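Local coordinates for protein cellulase (Xanthomonas axonopodis pv. citri, PDB 4W7W) that probably hydrolyses the beta-1,4-glucosidic bonds of cellulose, as a family 5 glycoside hydrolase, and holds cello-oligosaccharide in its active-site cleft, at residues T65-F70 / D108-A113. Sequence-based numbering, arbitrary orientation.
Sequences TIRLPF and DLHNYA
OD2 of D108 is approached by R67, P69 and H110 together. H110 ND1 donates to it over 2.6 Å, within the imidazole plane, and meets the syn lone pair of the carboxylate, a bond that holds the ring in its orientation. R67 reaches in from strand 65-70 with its guanidinium laid flat on the carboxylate: the two planes are only 13° apart, and OD2 sits over the guanidinium centre, 3.3 Å from R67 CZ. No N-H of R67 aims at OD2, so charge alone joins them; NH1 is hydrogen-bonded to N28 and NH2 to N153, with salt bridges to E266 and E222. With CG anti to the backbone N (chi1 -177°) and the chain extended as far as NE, the side chain reaches inward across the barrel and leans toward the strand's C-terminal end, which sets the guanidinium over D108. P69 also touches the oxygen, its CG 3.3 Å from D108 OD2, and lies alongside H110. The nearby positive guanidinium probably favours an ionised D108.

Behind these side chains the strands run parallel. D108 N donates to L68 O, D108 O accepts F70 N at 3.0 Å, and F70 O takes H110 N at 2.9 Å, carrying the ladder past the strand end. On the other face of the sheet, F70 CE2 meets L109 CD1 at 3.7 Å, both residues packing under helix 127-141. The whole joins neighbouring strands 65-70 and 104-109 at the C-terminal mouth of a (beta/alpha)8 barrel, where H110 touches a bound glucose unit and lines the glycan pocket, as expected of a family 5 active-site cleft.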
# COMPACT_ATOMS: atom_id res chain seq x y z
N THR A 65 4.73 1.57 11.26
CA THR A 65 4.82 1.43 9.81
C THR A 65 4.13 2.60 9.14
O THR A 65 3.01 2.96 9.50
CB THR A 65 4.18 0.11 9.34
OG1 THR A 65 4.83 -0.98 9.99
CG2 THR A 65 4.32 -0.09 7.85
N ILE A 66 4.81 3.17 8.15
CA ILE A 66 4.25 4.22 7.32
C ILE A 66 4.27 3.75 5.87
O ILE A 66 5.32 3.34 5.37
CB ILE A 66 5.07 5.51 7.45
CG1 ILE A 66 5.03 6.05 8.88
CG2 ILE A 66 4.62 6.54 6.43
CD1 ILE A 66 3.68 6.44 9.40
N ARG A 67 3.11 3.79 5.22
CA ARG A 67 3.05 3.60 3.77
C ARG A 67 3.10 4.97 3.11
O ARG A 67 2.34 5.86 3.50
CB ARG A 67 1.79 2.80 3.38
CG ARG A 67 1.69 2.50 1.89
CD ARG A 67 0.65 1.43 1.64
NE ARG A 67 0.46 1.04 0.25
CZ ARG A 67 -0.52 1.46 -0.55
NH1 ARG A 67 -1.35 2.43 -0.20
NH2 ARG A 67 -0.69 0.87 -1.72
N LEU A 68 4.02 5.12 2.17
CA LEU A 68 4.32 6.39 1.53
C LEU A 68 4.03 6.32 0.04
O LEU A 68 4.87 5.88 -0.75
CB LEU A 68 5.77 6.76 1.76
CG LEU A 68 6.18 8.13 1.23
CD1 LEU A 68 5.59 9.24 2.09
CD2 LEU A 68 7.70 8.26 1.15
N PRO A 69 2.83 6.75 -0.37
CA PRO A 69 2.54 6.87 -1.80
C PRO A 69 3.43 7.91 -2.46
O PRO A 69 3.66 8.98 -1.91
CB PRO A 69 1.09 7.37 -1.81
CG PRO A 69 0.51 6.88 -0.52
CD PRO A 69 1.64 7.02 0.46
N PHE A 70 3.90 7.59 -3.66
CA PHE A 70 4.55 8.56 -4.52
C PHE A 70 4.36 8.10 -5.96
O PHE A 70 3.93 6.97 -6.22
CB PHE A 70 6.04 8.75 -4.19
CG PHE A 70 6.84 7.50 -4.37
CD1 PHE A 70 6.94 6.62 -3.33
CD2 PHE A 70 7.47 7.21 -5.56
CE1 PHE A 70 7.66 5.46 -3.44
CE2 PHE A 70 8.17 6.02 -5.70
CZ PHE A 70 8.28 5.15 -4.63
N ASP A 108 5.42 3.04 -1.73
CA ASP A 108 4.24 2.68 -2.52
C ASP A 108 4.26 3.42 -3.84
O ASP A 108 4.00 4.61 -3.90
CB ASP A 108 2.96 3.03 -1.74
CG ASP A 108 1.73 3.20 -2.59
OD1 ASP A 108 1.64 2.62 -3.69
OD2 ASP A 108 0.86 3.98 -2.11
N LEU A 109 4.62 2.69 -4.90
CA LEU A 109 4.57 3.23 -6.26
C LEU A 109 3.08 3.32 -6.64
O LEU A 109 2.45 2.32 -6.97
CB LEU A 109 5.32 2.33 -7.23
CG LEU A 109 5.60 2.97 -8.60
CD1 LEU A 109 6.68 4.03 -8.50
CD2 LEU A 109 6.02 1.89 -9.58
N HIS A 110 2.51 4.51 -6.49
CA HIS A 110 1.07 4.64 -6.37
C HIS A 110 0.42 4.88 -7.73
O HIS A 110 -0.11 5.95 -8.00
CB HIS A 110 0.73 5.74 -5.38
CG HIS A 110 -0.65 5.65 -4.81
ND1 HIS A 110 -0.93 4.93 -3.67
CD2 HIS A 110 -1.82 6.22 -5.19
CE1 HIS A 110 -2.21 5.06 -3.37
NE2 HIS A 110 -2.77 5.84 -4.28
N ASN A 111 0.49 3.85 -8.59
CA ASN A 111 0.31 4.07 -10.02
C ASN A 111 -0.76 3.28 -10.75
O ASN A 111 -0.95 3.52 -11.94
CB ASN A 111 1.66 3.97 -10.75
CG ASN A 111 2.35 5.29 -10.81
OD1 ASN A 111 2.89 5.76 -9.80
ND2 ASN A 111 2.23 5.96 -11.94
N TYR A 112 -1.46 2.35 -10.11
CA TYR A 112 -2.61 1.70 -10.75
C TYR A 112 -2.23 0.97 -12.04
O TYR A 112 -3.05 0.83 -12.95
CB TYR A 112 -3.75 2.69 -11.00
CG TYR A 112 -4.18 3.47 -9.77
CD1 TYR A 112 -5.12 2.97 -8.92
CD2 TYR A 112 -3.61 4.71 -9.46
CE1 TYR A 112 -5.53 3.66 -7.79
CE2 TYR A 112 -4.00 5.42 -8.33
CZ TYR A 112 -4.96 4.89 -7.50
OH TYR A 112 -5.36 5.59 -6.39
N ALA A 113 -0.99 0.49 -12.10
CA ALA A 113 -0.44 -0.16 -13.28
C ALA A 113 -0.45 0.72 -14.52
O ALA A 113 -0.58 0.23 -15.65
CB ALA A 113 -1.11 -1.51 -13.53